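Local atomic coordinates of odorant binding protein (AGAP007287-PA) (Anopheles gambiae, PDB entry 3PM2), a protein that binds small hydrophobic odorants and is thought to carry them through the aqueous fluid around the dendrites of olfactory neurons in the mosquito antenna. Residues A[17-22]-A[90-95]; A[55-60]-A[136-141]. One frame throughout, in Å; residues are numbered along the deposited sequence.

Interaction 1. Residues A[17-22]-A[90-95]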
ATOM      1  N   GLU A  17      12.820  -3.568 -10.261  1.00 25.82           N
ATOM      2  CA  GLU A  17      13.833  -3.220 -11.255  1.00 26.97           C
ATOM      3  C   GLU A  17      14.187  -1.721 -11.252  1.00 31.20           C
ATOM      4  O   GLU A  17      15.169  -1.319 -11.873  1.00 31.34           O
ATOM      5  CB  GLU A  17      13.415  -3.719 -12.634  1.00 28.59           C
ATOM      6  CG  GLU A  17      13.439  -5.235 -12.721  1.00 39.30           C
ATOM      7  CD  GLU A  17      12.929  -5.836 -14.011  1.00 59.68           C
ATOM      8  OE1 GLU A  17      12.611  -5.070 -14.950  1.00 54.43           O
ATOM      9  OE2 GLU A  17      12.861  -7.083 -14.087  1.00 54.15           O
ATOM     10  N   CYS A  18      13.383  -0.900 -10.547  1.00 26.43           N
ATOM     11  CA  CYS A  18      13.626   0.528 -10.361  1.00 24.90           C
ATOM     12  C   CYS A  18      14.306   0.769  -9.029  1.00 25.11           C
ATOM     13  O   CYS A  18      15.186   1.615  -8.958  1.00 23.14           O
ATOM     14  CB  CYS A  18      12.330   1.318 -10.463  1.00 25.32           C
ATOM     15  SG  CYS A  18      11.567   1.227 -12.092  1.00 29.77           S
ATOM     16  N   CYS A  19      13.839   0.092  -7.966  1.00 20.88           N
ATOM     17  CA  CYS A  19      14.399   0.206  -6.614  1.00 21.01           C
ATOM     18  C   CYS A  19      14.011  -1.010  -5.799  1.00 23.94           C
ATOM     19  O   CYS A  19      12.843  -1.412  -5.821  1.00 22.96           O
ATOM     20  CB  CYS A  19      13.953   1.499  -5.921  1.00 22.29           C
ATOM     21  SG  CYS A  19      14.746   1.776  -4.308  1.00 27.02           S
ATOM     22  N   VAL A  20      14.965  -1.562  -5.025  1.00 19.64           N
ATOM     23  CA  VAL A  20      14.681  -2.663  -4.126  1.00 20.77           C
ATOM     24  C   VAL A  20      14.273  -2.001  -2.805  1.00 22.49           C
ATOM     25  O   VAL A  20      15.069  -1.288  -2.195  1.00 20.46           O
ATOM     26  CB  VAL A  20      15.857  -3.669  -3.995  1.00 26.35           C
ATOM     27  CG1 VAL A  20      15.509  -4.784  -3.018  1.00 26.86           C
ATOM     28  CG2 VAL A  20      16.224  -4.254  -5.359  1.00 26.18           C
ATOM     29  N   THR A  21      13.010  -2.170  -2.409  1.00 19.71           N
ATOM     30  CA  THR A  21      12.465  -1.497  -1.222  1.00 17.92           C
ATOM     31  C   THR A  21      12.193  -2.478  -0.074  1.00 20.71           C
ATOM     32  O   THR A  21      11.984  -3.672  -0.310  1.00 22.02           O
ATOM     33  CB  THR A  21      11.124  -0.793  -1.592  1.00 22.17           C
ATOM     34  OG1 THR A  21      10.255  -1.759  -2.146  1.00 18.19           O
ATOM     35  CG2 THR A  21      11.283   0.361  -2.586  1.00 19.82           C
ATOM     36  N   PRO A  22      12.110  -1.982   1.180  1.00 16.50           N
ATOM     37  CA  PRO A  22      11.708  -2.853   2.293  1.00 16.02           C
ATOM     38  C   PRO A  22      10.292  -3.392   2.066  1.00 21.77           C
ATOM     39  O   PRO A  22       9.506  -2.818   1.289  1.00 22.91           O
ATOM     40  CB  PRO A  22      11.725  -1.898   3.492  1.00 17.12           C
ATOM     41  CG  PRO A  22      12.684  -0.827   3.097  1.00 21.27           C
ATOM     42  CD  PRO A  22      12.336  -0.608   1.659  1.00 17.52           C
ATOM     43  N   PRO A  90      22.225   0.786   4.483  1.00 25.34           N
ATOM     44  CA  PRO A  90      21.903   1.331   5.821  1.00 24.84           C
ATOM     45  C   PRO A  90      20.961   2.518   5.837  1.00 26.67           C
ATOM     46  O   PRO A  90      20.349   2.794   6.873  1.00 26.76           O
ATOM     47  CB  PRO A  90      23.270   1.659   6.425  1.00 26.65           C
ATOM     48  CG  PRO A  90      24.192   1.782   5.260  1.00 31.81           C
ATOM     49  CD  PRO A  90      23.679   0.826   4.223  1.00 27.42           C
ATOM     50  N   GLU A  91      20.816   3.199   4.695  1.00 22.42           N
ATOM     51  CA  GLU A  91      19.882   4.324   4.534  1.00 21.91           C
ATOM     52  C   GLU A  91      18.431   3.913   4.829  1.00 25.08           C
ATOM     53  O   GLU A  91      17.641   4.734   5.290  1.00 23.81           O
ATOM     54  CB  GLU A  91      19.933   4.871   3.108  1.00 23.54           C
ATOM     55  CG  GLU A  91      21.235   5.580   2.761  1.00 30.30           C
ATOM     56  CD  GLU A  91      22.410   4.718   2.343  1.00 43.50           C
ATOM     57  OE1 GLU A  91      22.337   3.475   2.460  1.00 27.56           O
ATOM     58  OE2 GLU A  91      23.443   5.302   1.952  1.00 37.66           O
ATOM     59  N   TRP A  92      18.089   2.652   4.553  1.00 21.58           N
ATOM     60  CA  TRP A  92      16.730   2.141   4.735  1.00 20.03           C
ATOM     61  C   TRP A  92      16.167   2.116   6.150  1.00 23.47           C
ATOM     62  O   TRP A  92      14.952   2.236   6.295  1.00 21.79           O
ATOM     63  CB  TRP A  92      16.540   0.814   4.019  1.00 17.94           C
ATOM     64  CG  TRP A  92      16.535   0.940   2.518  1.00 17.70           C
ATOM     65  CD1 TRP A  92      17.484   0.467   1.659  1.00 20.52           C
ATOM     66  CD2 TRP A  92      15.518   1.549   1.696  1.00 16.90           C
ATOM     67  NE1 TRP A  92      17.123   0.734   0.354  1.00 20.32           N
ATOM     68  CE2 TRP A  92      15.941   1.432   0.350  1.00 21.31           C
ATOM     69  CE3 TRP A  92      14.334   2.261   1.973  1.00 17.86           C
ATOM     70  CZ2 TRP A  92      15.187   1.921  -0.722  1.00 20.38           C
ATOM     71  CZ3 TRP A  92      13.574   2.740   0.901  1.00 19.40           C
ATOM     72  CH2 TRP A  92      14.009   2.583  -0.424  1.00 19.80           C
ATOM     73  N   ASN A  93      17.023   2.026   7.188  1.00 20.50           N
ATOM     74  CA  ASN A  93      16.558   2.021   8.582  1.00 20.65           C
ATOM     75  C   ASN A  93      15.735   3.272   8.899  1.00 25.56           C
ATOM     76  O   ASN A  93      14.554   3.145   9.249  1.00 23.66           O
ATOM     77  CB  ASN A  93      17.726   1.871   9.566  1.00 20.99           C
ATOM     78  CG  ASN A  93      17.267   1.759  10.991  1.00 35.23           C
ATOM     79  OD1 ASN A  93      17.237   2.741  11.739  1.00 37.24           O
ATOM     80  ND2 ASN A  93      16.847   0.571  11.372  1.00 24.80           N
ATOM     81  N   LYS A  94      16.355   4.469   8.735  1.00 23.22           N
ATOM     82  CA  LYS A  94      15.717   5.763   8.988  1.00 23.85           C
ATOM     83  C   LYS A  94      14.585   6.050   8.023  1.00 24.96           C
ATOM     84  O   LYS A  94      13.567   6.584   8.451  1.00 24.82           O
ATOM     85  CB  LYS A  94      16.729   6.924   8.954  1.00 29.18           C
ATOM     86  CG  LYS A  94      16.295   8.138   9.777  1.00 46.85           C
ATOM     87  CD  LYS A  94      16.582   7.942  11.272  1.00 62.36           C
ATOM     88  CE  LYS A  94      15.347   8.150  12.114  1.00 72.87           C
ATOM     89  NZ  LYS A  94      15.458   7.465  13.431  1.00 82.15           N
ATOM     90  N   ILE A  95      14.767   5.738   6.726  1.00 19.85           N
ATOM     91  CA  ILE A  95      13.734   5.970   5.719  1.00 18.42           C
ATOM     92  C   ILE A  95      12.475   5.196   6.120  1.00 21.18           C
ATOM     93  O   ILE A  95      11.397   5.773   6.138  1.00 20.17           O
ATOM     94  CB  ILE A  95      14.217   5.579   4.302  1.00 20.65           C
ATOM     95  CG1 ILE A  95      15.379   6.498   3.829  1.00 19.22           C
ATOM     96  CG2 ILE A  95      13.046   5.611   3.325  1.00 18.94           C
ATOM     97  CD1 ILE A  95      15.980   6.096   2.421  1.00 17.19           C
TER
HETATM   98  O   HOH W   1      17.653  -0.612  -2.201  1.00 20.47           O
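W92, near the start of helix 92-109, lays its indole against the extended loop residues C19 to P22. From CB the side chain leaves toward the loop, with CG anti to the carbonyl carbon (chi1 -70°). At CD2 and CE3, atoms CG and CD of P22 lie over one face of the indole, CD standing 3.5 Å from CE3 of W92. This is a CH-pi contact, with CD of P22 23° off the normal of the six-membered ring. On the opposite face, near the rim, sits CD1 of I95 from the same helix. At the far end CH2 has the methyl CG2 of T21 nearby, while CZ2 meets SG of C19 at 3.6 Å, a sulfur-aromatic contact at the ring edge. NE1 of W92 gives its N-H to a water 2.9 Å away, which donates in turn to O of V20. P22 and W92 both touch T85 of helix 74-85, so the contact fastens the loop before helix 27-44 beside the start of helix 92-109. Since SG of C19 is also bonded to C149, the indole edge rests on a disulfide. No direct hydrogen bond joins the segments: the indole is held by one face and one edge, its N-H bridged by water to the loop backbone.

Interaction 2. Residues A[55-60]-A[136-141]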
ATOM      1  N   CYS A  55      -9.451  -4.554   0.139  1.00 12.36           N
ATOM      2  CA  CYS A  55      -9.371  -5.922   0.669  1.00 13.61           C
ATOM      3  C   CYS A  55      -8.049  -6.606   0.412  1.00 14.02           C
ATOM      4  O   CYS A  55      -7.685  -7.506   1.166  1.00 13.78           O
ATOM      5  CB  CYS A  55     -10.540  -6.775   0.194  1.00 15.19           C
ATOM      6  SG  CYS A  55     -12.135  -6.311   0.926  1.00 18.87           S
ATOM      7  N   VAL A  56      -7.331  -6.214  -0.674  1.00 11.30           N
ATOM      8  CA  VAL A  56      -6.013  -6.771  -0.953  1.00 11.21           C
ATOM      9  C   VAL A  56      -5.148  -6.504   0.297  1.00 15.46           C
ATOM     10  O   VAL A  56      -4.483  -7.411   0.799  1.00 13.77           O
ATOM     11  CB  VAL A  56      -5.349  -6.145  -2.228  1.00 15.17           C
ATOM     12  CG1 VAL A  56      -3.891  -6.595  -2.368  1.00 15.41           C
ATOM     13  CG2 VAL A  56      -6.143  -6.463  -3.498  1.00 14.80           C
ATOM     14  N   ALA A  57      -5.163  -5.253   0.788  1.00 11.81           N
ATOM     15  CA  ALA A  57      -4.368  -4.845   1.962  1.00 12.02           C
ATOM     16  C   ALA A  57      -4.811  -5.503   3.241  1.00 15.23           C
ATOM     17  O   ALA A  57      -3.964  -5.905   4.044  1.00 14.20           O
ATOM     18  CB  ALA A  57      -4.394  -3.327   2.117  1.00 13.00           C
ATOM     19  N   GLU A  58      -6.134  -5.619   3.464  1.00 14.71           N
ATOM     20  CA  GLU A  58      -6.601  -6.291   4.681  1.00 14.02           C
ATOM     21  C   GLU A  58      -6.132  -7.759   4.692  1.00 17.05           C
ATOM     22  O   GLU A  58      -5.716  -8.262   5.735  1.00 17.03           O
ATOM     23  CB  GLU A  58      -8.111  -6.168   4.835  1.00 15.45           C
ATOM     24  CG  GLU A  58      -8.624  -6.804   6.121  1.00 18.56           C
ATOM     25  CD  GLU A  58     -10.034  -6.391   6.482  1.00 28.72           C
ATOM     26  OE1 GLU A  58     -10.271  -5.173   6.634  1.00 23.67           O
ATOM     27  OE2 GLU A  58     -10.900  -7.281   6.632  1.00 30.53           O
ATOM     28  N   CYS A  59      -6.158  -8.416   3.520  1.00 15.24           N
ATOM     29  CA  CYS A  59      -5.698  -9.796   3.334  1.00 15.70           C
ATOM     30  C   CYS A  59      -4.207  -9.913   3.738  1.00 18.18           C
ATOM     31  O   CYS A  59      -3.839 -10.833   4.485  1.00 16.57           O
ATOM     32  CB  CYS A  59      -5.933 -10.235   1.886  1.00 17.62           C
ATOM     33  SG  CYS A  59      -5.297 -11.886   1.488  1.00 23.21           S
ATOM     34  N   VAL A  60      -3.357  -8.954   3.259  1.00 14.25           N
ATOM     35  CA  VAL A  60      -1.933  -8.891   3.549  1.00 13.35           C
ATOM     36  C   VAL A  60      -1.744  -8.719   5.056  1.00 16.75           C
ATOM     37  O   VAL A  60      -0.924  -9.409   5.656  1.00 17.36           O
ATOM     38  CB  VAL A  60      -1.228  -7.756   2.759  1.00 16.60           C
ATOM     39  CG1 VAL A  60       0.179  -7.509   3.298  1.00 16.25           C
ATOM     40  CG2 VAL A  60      -1.171  -8.059   1.257  1.00 16.10           C
ATOM     41  N   THR A 136      -4.924   2.039   3.904  1.00 10.32           N
ATOM     42  CA  THR A 136      -4.390   3.390   4.194  1.00  9.61           C
ATOM     43  C   THR A 136      -2.900   3.276   4.532  1.00 14.45           C
ATOM     44  O   THR A 136      -2.084   3.982   3.942  1.00 14.69           O
ATOM     45  CB  THR A 136      -5.175   4.033   5.336  1.00 15.85           C
ATOM     46  OG1 THR A 136      -6.558   4.070   4.956  1.00 17.87           O
ATOM     47  CG2 THR A 136      -4.685   5.430   5.661  1.00 13.52           C
ATOM     48  N   ILE A 137      -2.551   2.351   5.438  1.00 12.38           N
ATOM     49  CA  ILE A 137      -1.162   2.155   5.866  1.00 11.90           C
ATOM     50  C   ILE A 137      -0.301   1.587   4.766  1.00 14.23           C
ATOM     51  O   ILE A 137       0.777   2.145   4.455  1.00 13.84           O
ATOM     52  CB  ILE A 137      -1.073   1.317   7.188  1.00 15.10           C
ATOM     53  CG1 ILE A 137      -1.827   2.014   8.374  1.00 14.71           C
ATOM     54  CG2 ILE A 137       0.397   1.016   7.582  1.00 16.88           C
ATOM     55  CD1 ILE A 137      -1.218   3.381   8.846  1.00 13.51           C
ATOM     56  N   LEU A 138      -0.752   0.468   4.175  1.00 12.19           N
ATOM     57  CA  LEU A 138       0.028  -0.243   3.176  1.00 11.68           C
ATOM     58  C   LEU A 138       0.296   0.562   1.902  1.00 15.04           C
ATOM     59  O   LEU A 138       1.432   0.551   1.391  1.00 11.11           O
ATOM     60  CB  LEU A 138      -0.597  -1.629   2.871  1.00 12.62           C
ATOM     61  CG  LEU A 138       0.259  -2.599   2.043  1.00 19.57           C
ATOM     62  CD1 LEU A 138       1.562  -2.983   2.787  1.00 20.67           C
ATOM     63  CD2 LEU A 138      -0.551  -3.874   1.691  1.00 23.03           C
ATOM     64  N   ALA A 139      -0.742   1.259   1.394  1.00 13.89           N
ATOM     65  CA  ALA A 139      -0.626   2.108   0.210  1.00 14.26           C
ATOM     66  C   ALA A 139       0.419   3.187   0.443  1.00 17.80           C
ATOM     67  O   ALA A 139       1.310   3.367  -0.387  1.00 16.03           O
ATOM     68  CB  ALA A 139      -1.969   2.761  -0.121  1.00 15.41           C
ATOM     69  N   CYS A 140       0.325   3.879   1.584  1.00 13.75           N
ATOM     70  CA  CYS A 140       1.234   4.939   1.990  1.00 14.79           C
ATOM     71  C   CYS A 140       2.662   4.389   2.146  1.00 16.52           C
ATOM     72  O   CYS A 140       3.614   5.019   1.675  1.00 15.04           O
ATOM     73  CB  CYS A 140       0.734   5.579   3.278  1.00 17.48           C
ATOM     74  SG  CYS A 140       1.828   6.846   3.943  1.00 22.52           S
ATOM     75  N   MET A 141       2.816   3.224   2.782  1.00 13.69           N
ATOM     76  CA  MET A 141       4.151   2.646   2.962  1.00 11.85           C
ATOM     77  C   MET A 141       4.850   2.399   1.635  1.00 16.39           C
ATOM     78  O   MET A 141       5.992   2.828   1.437  1.00 16.09           O
ATOM     79  CB  MET A 141       4.123   1.382   3.818  1.00 13.60           C
ATOM     80  CG  MET A 141       4.033   1.655   5.314  1.00 15.62           C
ATOM     81  SD  MET A 141       5.304   2.743   6.016  1.00 19.57           S
ATOM     82  CE  MET A 141       6.803   1.744   5.684  1.00 14.73           C
TER
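L138 meets A57 and V60 where helix 133-147 passes helix 55-63, and the whole contact is apolar. One methyl does the touching: CD2 of L138 lies 3.9 Å from both CB and CA of A57, and it rests on the CB branch point of V60, where CG1 is marginally nearest at 4.0 Å. In L138 CG is anti to the backbone N (chi1 -169°), which carries CD2 to these two residues, one turn apart on the same helix; the side chains of L138 and V60 meet at about a right angle. The small side chain of A57 lets the backbones come close, with CA of A57 6.5 Å from CA of L138.

No hydrogen bond crosses between the two segments; the backbone bonds run within each helix, as from N of M141 to O of I137 at 2.8 Å. OE1 of E58 bonds N of H131, in the loop before helix 133-147.

Disulfides leave both helices away from this apolar patch: C55 pairs with C130, C59 with C33 of helix 27-44 and C140 with C103 of helix 92-109. V56 packs on W37 and T41 of helix 27-44, L138 and M141 touch Y81 of helix 74-85, and M141 also reaches A99 and I100 of helix 92-109, placing the pair near the middle of the all-helical, disulfide-linked fold of this C-plus odorant-binding protein.

Followed from the N terminus, the chain enters interaction 1 at residues 17-22, before helix 27-44, and interaction 2 at residues 55-60. It then passes through the small two-stranded sheet and helix 74-85 to reach residues 90-95, where interaction 1 closes its loop; residues 136-141 close the loop of interaction 2. The segments alternate, so the two loops cross, neither enclosing the other. Interaction 1 joins the N-terminal loop to the start of helix 92-109; interaction 2 joins helices 55-63 and 133-147 near the middle of the molecule. Their centres lie about 19 Å apart, and helix 74-85 touches residues of both.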